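Local coordinates for protein purine nucleoside phosphorylase (Grouper iridovirus, PDB 3KHS) that probably catalyses the phosphorolysis of purine nucleosides to free base and ribose 1-phosphate, a step of purine nucleoside salvage, at residues M127-H132 with S161-T166; K106-T111 with G228-L233; P119-G124 with A183-V188. All blocks are in the same frame, centred on the assembly; numbering follows the deposited sequence.

Interaction 1 of 3, residues M127-H132 with S161-T166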
# COMPACT_ATOMS: atom_id res chain seq x y z
N MET B 127 -25.88 0.22 -5.47
CA MET B 127 -25.44 -0.60 -4.35
C MET B 127 -25.26 0.32 -3.17
O MET B 127 -24.34 1.14 -3.13
CB MET B 127 -24.11 -1.32 -4.60
CG MET B 127 -23.74 -2.16 -3.38
SD MET B 127 -22.10 -2.79 -3.28
CE MET B 127 -21.26 -1.41 -2.53
N VAL B 128 -26.16 0.18 -2.21
CA VAL B 128 -26.10 0.96 -0.99
C VAL B 128 -24.94 0.32 -0.24
O VAL B 128 -24.86 -0.91 -0.15
CB VAL B 128 -27.43 0.80 -0.21
CG1 VAL B 128 -27.24 1.19 1.23
CG2 VAL B 128 -28.51 1.64 -0.86
N VAL B 129 -24.04 1.15 0.31
CA VAL B 129 -22.86 0.62 0.98
C VAL B 129 -23.04 0.28 2.45
O VAL B 129 -23.39 1.14 3.25
CB VAL B 129 -21.65 1.58 0.84
CG1 VAL B 129 -20.42 0.97 1.46
CG2 VAL B 129 -21.40 1.87 -0.62
N ARG B 130 -22.78 -0.97 2.80
CA ARG B 130 -22.93 -1.40 4.17
C ARG B 130 -21.59 -1.46 4.88
O ARG B 130 -21.52 -1.42 6.09
CB ARG B 130 -23.61 -2.78 4.25
CG ARG B 130 -22.68 -3.95 3.99
CD ARG B 130 -23.32 -5.32 4.28
NE ARG B 130 -22.30 -6.23 4.83
CZ ARG B 130 -21.77 -7.24 4.16
NH1 ARG B 130 -22.17 -7.51 2.93
NH2 ARG B 130 -20.82 -7.97 4.72
N ASP B 131 -20.52 -1.55 4.10
CA ASP B 131 -19.19 -1.61 4.69
C ASP B 131 -18.16 -1.42 3.59
O ASP B 131 -18.50 -1.46 2.42
CB ASP B 131 -18.99 -2.97 5.36
CG ASP B 131 -17.87 -2.95 6.38
OD1 ASP B 131 -17.53 -1.83 6.77
OD2 ASP B 131 -17.36 -4.00 6.82
N HIS B 132 -16.90 -1.18 3.95
CA HIS B 132 -15.87 -1.02 2.91
C HIS B 132 -14.57 -1.72 3.25
O HIS B 132 -14.37 -2.18 4.37
CB HIS B 132 -15.59 0.47 2.57
CG HIS B 132 -14.78 1.21 3.60
ND1 HIS B 132 -15.07 2.51 3.99
CD2 HIS B 132 -13.72 0.83 4.36
CE1 HIS B 132 -14.23 2.89 4.94
NE2 HIS B 132 -13.40 1.88 5.18
N SER B 161 -18.71 0.79 12.45
CA SER B 161 -19.99 1.13 11.82
C SER B 161 -19.90 2.42 11.01
O SER B 161 -20.60 3.39 11.30
CB SER B 161 -21.09 1.31 12.88
OG SER B 161 -21.28 0.12 13.63
N VAL B 162 -19.04 2.43 10.02
CA VAL B 162 -18.88 3.60 9.17
C VAL B 162 -20.18 4.01 8.52
O VAL B 162 -20.49 5.21 8.43
CB VAL B 162 -17.85 3.34 8.03
CG1 VAL B 162 -17.74 4.56 7.13
CG2 VAL B 162 -16.51 3.01 8.61
N TYR B 163 -20.95 3.03 8.05
CA TYR B 163 -22.19 3.29 7.34
C TYR B 163 -23.45 3.13 8.22
O TYR B 163 -23.90 2.02 8.49
CB TYR B 163 -22.20 2.40 6.09
CG TYR B 163 -20.97 2.64 5.21
CD1 TYR B 163 -20.94 3.68 4.28
CD2 TYR B 163 -19.79 1.91 5.40
CE1 TYR B 163 -19.77 4.01 3.56
CE2 TYR B 163 -18.60 2.23 4.69
CZ TYR B 163 -18.61 3.28 3.78
OH TYR B 163 -17.46 3.62 3.10
N ASP B 164 -23.99 4.26 8.65
CA ASP B 164 -25.16 4.33 9.51
C ASP B 164 -26.28 3.35 9.13
O ASP B 164 -26.88 3.45 8.05
CB ASP B 164 -25.68 5.76 9.48
CG ASP B 164 -26.57 6.06 10.64
OD1 ASP B 164 -26.05 6.24 11.76
OD2 ASP B 164 -27.79 6.11 10.42
N LYS B 165 -26.58 2.42 10.03
CA LYS B 165 -27.62 1.42 9.76
C LYS B 165 -28.97 2.04 9.46
O LYS B 165 -29.69 1.56 8.58
CB LYS B 165 -27.70 0.44 10.92
CG LYS B 165 -26.32 -0.09 11.27
CD LYS B 165 -26.33 -1.25 12.23
CE LYS B 165 -24.91 -1.60 12.65
NZ LYS B 165 -24.88 -2.84 13.45
N THR B 166 -29.30 3.12 10.16
CA THR B 166 -30.56 3.82 9.94
C THR B 166 -30.62 4.48 8.56
O THR B 166 -31.60 4.35 7.84
CB THR B 166 -30.81 4.93 11.01
OG1 THR B 166 -30.91 4.33 12.31
CG2 THR B 166 -32.10 5.74 10.71
O HOH W 1 -20.60 0.21 8.27
O HOH W 2 -17.46 -0.50 9.10
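V162 and Y163 press against a corner of the mixed β-barrel of this PNP/MTAP-type fold, where the chain turns at R130 between strand 126-129 and strand 131-134. V162 comes first, its CG2 lying 4.3 Å from CE1 of the H132 imidazole. Its backbone N makes a weak bond to a water, and that water donates to OD1 of D131 at 2.7 Å. The other carboxylate oxygen, OD2, is held by the backbone N of A201 of the second subunit, so the carboxylate links the 161-166 segment, through water, to the subunit interface.

Y163 carries most of the contact. Its backbone N donates at 2.9 Å to a second water, which in turn donates to R130 O, a water bridge from the corner to the 161-166 segment. The phenol ring lies between two valines: CG1 of V129 sits over the centre of one face, 3.7 Å from the ring centroid, while CG1 of V162 covers the opposite face nearer the rim. V129 presents this methyl because CG1 is anti to its backbone N (chi1 -176°). At the far end of the ring, the hydroxyl OH lies in the plane of the H132 imidazole and bonds to ND1 at 2.8 Å with an angle of 160°. The ring planes of H132 and Y163 stand nearly perpendicular, at 84°. T222 OG1, on helix 219-227, also hydrogen-bonds to this buried hydroxyl.

D164 then turns away to the N-cap of helix 165-178, where its OD2 accepts a hydrogen bond from the backbone N of L167.

Interaction 2 of 3, residues K106-T111 with G228-L233; sequences KIVVLT and GGMRCL
M230 and R231 meet K106 straight out of a Schellman motif: helix 219-227 closes on G229, whose positive phi redirects the chain, and within two residues it has joined a parallel β-ladder of the mixed barrel. Strand 107-111 and strand 231-233 run side by side, their directions 19° apart. R231 and L233 each grip the other strand twice. R231 N donates to K106 O at 2.9 Å and its carbonyl receives V108 N at 2.8 Å; L233 N then reaches V108 O at 3.0 Å and its O takes L110 N at 2.7 Å.

Side chains line up on both faces. I107 and R231 lie alongside each other, CD1 of the isoleucine 3.9 Å from NH1; the guanidinium is held by salt bridges to D164 and E282. Further along the same face, V109 and L233 pair through CG1 and CD2. On the other face SD of M230, its chain bent at chi3 (-61°), rests against V108 CG2, next to F100 of helix 95-102. There too the L110 side chain leans back across the ladder until its CD2 lies 3.4 Å from L233 O.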
# COMPACT_ATOMS: atom_id res chain seq x y z
N LYS B 106 -24.00 17.36 9.73
CA LYS B 106 -24.19 16.23 10.62
C LYS B 106 -24.33 14.91 9.88
O LYS B 106 -23.97 13.87 10.39
CB LYS B 106 -25.39 16.48 11.54
CG LYS B 106 -25.06 17.48 12.63
CD LYS B 106 -26.32 17.94 13.35
CE LYS B 106 -26.02 18.94 14.47
NZ LYS B 106 -27.26 19.29 15.26
N ILE B 107 -24.83 14.98 8.65
CA ILE B 107 -25.01 13.79 7.84
C ILE B 107 -24.42 14.01 6.46
O ILE B 107 -24.59 15.08 5.87
CB ILE B 107 -26.49 13.43 7.70
CG1 ILE B 107 -27.08 13.11 9.08
CG2 ILE B 107 -26.66 12.27 6.73
CD1 ILE B 107 -28.61 13.00 9.08
N VAL B 108 -23.70 13.02 5.95
CA VAL B 108 -23.12 13.14 4.62
C VAL B 108 -23.60 11.99 3.71
O VAL B 108 -23.54 10.82 4.08
CB VAL B 108 -21.58 13.14 4.68
CG1 VAL B 108 -20.98 13.13 3.26
CG2 VAL B 108 -21.08 14.36 5.46
N VAL B 109 -24.11 12.35 2.53
CA VAL B 109 -24.60 11.35 1.57
C VAL B 109 -23.60 11.36 0.39
O VAL B 109 -23.50 12.36 -0.34
CB VAL B 109 -26.00 11.72 1.01
CG1 VAL B 109 -26.46 10.64 0.02
CG2 VAL B 109 -27.03 11.86 2.15
N LEU B 110 -22.88 10.25 0.22
CA LEU B 110 -21.88 10.10 -0.84
C LEU B 110 -22.38 9.20 -1.97
O LEU B 110 -23.09 8.23 -1.74
CB LEU B 110 -20.60 9.45 -0.30
CG LEU B 110 -19.77 9.74 0.97
CD1 LEU B 110 -18.81 10.85 0.73
CD2 LEU B 110 -20.67 10.01 2.14
N THR B 111 -21.99 9.52 -3.19
CA THR B 111 -22.35 8.72 -4.34
C THR B 111 -21.07 8.50 -5.15
O THR B 111 -20.11 9.28 -5.02
CB THR B 111 -23.36 9.43 -5.25
OG1 THR B 111 -22.78 10.63 -5.77
CG2 THR B 111 -24.64 9.73 -4.48
N GLY B 228 -14.98 12.56 12.25
CA GLY B 228 -15.41 13.91 12.59
C GLY B 228 -16.81 13.95 13.15
O GLY B 228 -17.46 14.98 13.14
N GLY B 229 -17.29 12.80 13.62
CA GLY B 229 -18.61 12.71 14.20
C GLY B 229 -19.80 12.80 13.27
O GLY B 229 -20.93 12.96 13.72
N MET B 230 -19.59 12.69 11.96
CA MET B 230 -20.74 12.78 11.06
C MET B 230 -21.23 11.40 10.69
O MET B 230 -20.49 10.42 10.79
CB MET B 230 -20.38 13.58 9.79
CG MET B 230 -20.14 15.08 10.01
SD MET B 230 -19.51 15.98 8.55
CE MET B 230 -17.96 15.08 8.33
N ARG B 231 -22.49 11.32 10.30
CA ARG B 231 -23.09 10.05 9.92
C ARG B 231 -23.00 9.92 8.41
O ARG B 231 -23.24 10.89 7.68
CB ARG B 231 -24.54 9.99 10.41
CG ARG B 231 -24.66 10.05 11.92
CD ARG B 231 -26.08 10.33 12.33
NE ARG B 231 -26.95 9.18 12.14
CZ ARG B 231 -28.27 9.27 12.01
NH1 ARG B 231 -28.86 10.46 12.04
NH2 ARG B 231 -29.01 8.18 11.84
N CYS B 232 -22.68 8.72 7.94
CA CYS B 232 -22.52 8.49 6.50
C CYS B 232 -23.44 7.50 5.82
O CYS B 232 -23.82 6.47 6.37
CB CYS B 232 -21.10 8.04 6.22
SG CYS B 232 -19.87 9.12 6.90
N LEU B 233 -23.78 7.84 4.58
CA LEU B 233 -24.57 7.00 3.72
C LEU B 233 -23.85 7.11 2.37
O LEU B 233 -23.51 8.21 1.93
CB LEU B 233 -25.98 7.52 3.59
CG LEU B 233 -26.69 6.96 2.36
CD1 LEU B 233 -26.83 5.43 2.52
CD2 LEU B 233 -28.05 7.66 2.17

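Interaction 3 of 3, residues P119-G124 with A183-V188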
# COMPACT_ATOMS: atom_id res chain seq x y z
N PRO B 119 -22.05 -11.23 -8.58
CA PRO B 119 -22.72 -11.94 -9.68
C PRO B 119 -24.11 -11.45 -10.05
O PRO B 119 -24.51 -11.55 -11.20
CB PRO B 119 -22.76 -13.39 -9.20
CG PRO B 119 -21.63 -13.48 -8.23
CD PRO B 119 -21.68 -12.16 -7.50
N SER B 120 -24.86 -10.94 -9.09
CA SER B 120 -26.23 -10.52 -9.38
C SER B 120 -26.41 -9.04 -9.72
O SER B 120 -27.51 -8.60 -9.99
CB SER B 120 -27.14 -10.90 -8.22
OG SER B 120 -26.62 -10.37 -7.02
N TYR B 121 -25.33 -8.28 -9.71
CA TYR B 121 -25.43 -6.87 -10.04
C TYR B 121 -25.46 -6.75 -11.54
O TYR B 121 -24.89 -7.57 -12.26
CB TYR B 121 -24.21 -6.07 -9.50
CG TYR B 121 -24.14 -5.92 -7.98
CD1 TYR B 121 -24.96 -6.67 -7.14
CD2 TYR B 121 -23.21 -5.06 -7.38
CE1 TYR B 121 -24.86 -6.59 -5.76
CE2 TYR B 121 -23.10 -4.95 -5.97
CZ TYR B 121 -23.93 -5.74 -5.16
OH TYR B 121 -23.83 -5.73 -3.78
N ARG B 122 -26.11 -5.70 -12.02
CA ARG B 122 -26.19 -5.42 -13.45
C ARG B 122 -25.85 -3.95 -13.67
O ARG B 122 -26.07 -3.10 -12.79
CB ARG B 122 -27.61 -5.61 -14.01
CG ARG B 122 -28.34 -6.87 -13.66
CD ARG B 122 -29.58 -6.96 -14.55
NE ARG B 122 -30.49 -8.03 -14.15
CZ ARG B 122 -31.68 -8.23 -14.71
NH1 ARG B 122 -32.07 -7.44 -15.69
NH2 ARG B 122 -32.46 -9.20 -14.27
N PRO B 123 -25.31 -3.61 -14.85
CA PRO B 123 -25.01 -2.20 -15.06
C PRO B 123 -26.30 -1.39 -14.92
O PRO B 123 -27.32 -1.74 -15.49
CB PRO B 123 -24.44 -2.17 -16.49
CG PRO B 123 -24.66 -3.56 -17.02
CD PRO B 123 -24.64 -4.45 -15.84
N GLY B 124 -26.24 -0.32 -14.14
CA GLY B 124 -27.41 0.52 -13.93
C GLY B 124 -27.93 0.38 -12.53
O GLY B 124 -28.66 1.26 -12.05
N ALA B 183 -33.31 -3.45 -8.46
CA ALA B 183 -32.06 -2.91 -9.01
C ALA B 183 -31.20 -2.27 -7.93
O ALA B 183 -30.17 -1.62 -8.22
CB ALA B 183 -32.38 -1.86 -10.06
N THR B 184 -31.63 -2.41 -6.68
CA THR B 184 -30.89 -1.82 -5.58
C THR B 184 -30.43 -2.90 -4.65
O THR B 184 -31.21 -3.72 -4.19
CB THR B 184 -31.77 -0.81 -4.80
OG1 THR B 184 -32.28 0.18 -5.70
CG2 THR B 184 -30.95 -0.10 -3.76
N HIS B 185 -29.14 -2.90 -4.35
CA HIS B 185 -28.56 -3.90 -3.47
C HIS B 185 -27.91 -3.22 -2.27
O HIS B 185 -27.93 -1.99 -2.15
CB HIS B 185 -27.49 -4.66 -4.26
CG HIS B 185 -27.90 -5.01 -5.66
ND1 HIS B 185 -28.61 -6.14 -5.98
CD2 HIS B 185 -27.69 -4.36 -6.84
CE1 HIS B 185 -28.82 -6.19 -7.28
NE2 HIS B 185 -28.28 -5.12 -7.83
N GLU B 186 -27.36 -4.04 -1.39
CA GLU B 186 -26.66 -3.56 -0.21
C GLU B 186 -25.42 -4.44 -0.13
O GLU B 186 -25.55 -5.64 0.00
CB GLU B 186 -27.50 -3.71 1.05
CG GLU B 186 -26.76 -3.26 2.28
CD GLU B 186 -27.67 -3.04 3.45
OE1 GLU B 186 -28.58 -3.86 3.64
OE2 GLU B 186 -27.46 -2.06 4.19
N GLY B 187 -24.24 -3.83 -0.21
CA GLY B 187 -23.02 -4.61 -0.18
C GLY B 187 -21.75 -3.91 0.26
O GLY B 187 -21.75 -2.77 0.75
N VAL B 188 -20.64 -4.63 0.06
CA VAL B 188 -19.33 -4.16 0.45
C VAL B 188 -18.57 -3.43 -0.64
O VAL B 188 -18.38 -3.97 -1.74
CB VAL B 188 -18.50 -5.35 0.96
CG1 VAL B 188 -17.17 -4.87 1.51
CG2 VAL B 188 -19.27 -6.09 2.03
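S120 and Y121 bring the loop between strand 107-116 and strand 126-129 up against H185, at the start of strand 184-191. S120 contributes its backbone: its carbonyl O lies 3.9 Å from CE1 of the imidazole, approaching obliquely, while its OG is hydrogen-bonded to N118 OD1 within the loop.

Y121 makes the main contact, an offset aromatic stack with H185. The ring centroids are 4.3 Å apart and the planes are inclined by 18°. The overlap is uneven: the CD1–CE1 side of the phenol lies over the imidazole, with CE1 only 3.4 Å from H185 CG, while CD2 of the histidine falls toward the rim of the tyrosine ring. The side chains run past each other in opposite directions, so the phenol continues beyond the imidazole and its OH passes H185 CB at 3.8 Å. With chi2 at 12°, the phenol is turned close to the plane of its own CA, CB and CG, the rotation that lays it flat against H185. Its OH ends 3.9 Å from CA of G187, and the absence of a side chain on that residue lets the hydroxyl come this near.

R122 follows, and its backbone N bonds to OD2 of D125. The same oxygen is bonded to NE2 of H185; one carboxylate therefore ties down the loop and fixes the rotation of the stacked imidazole. At G124, still in the loop, the backbone is hydrogen-bonded to that of I238 on strand 231-241.

The centre of the contact lies about 17 Å from the centre of the chain, on strand 184-191 beside its parallel neighbour 126-129: Y121 packs on M127 of the latter and on I238, while E186, pointing away from the loop, salt-bridges to R168 of helix 165-178.

All three interactions reach one mixed sheet, with interaction 1 in the middle. Its centre lies about 10 Å from that of interaction 2 and about 15 Å from that of interaction 3, whereas interactions 2 and 3 are about 22 Å apart between centres and do not touch. Interactions 1 and 2 are joined by the salt bridge from D164 OD2 to R231 NH2, 2.8 Å long, which ties the N-cap of helix 165-178 to the 231-233 strand. Toward interaction 3 the link is mostly backbone: V128 N lies 2.8 Å from H185 O and R130 N 2.9 Å from G187 O, both probable hydrogen bonds. Along the chain, interactions 1 and 3 are nested within the loop closed by interaction 2.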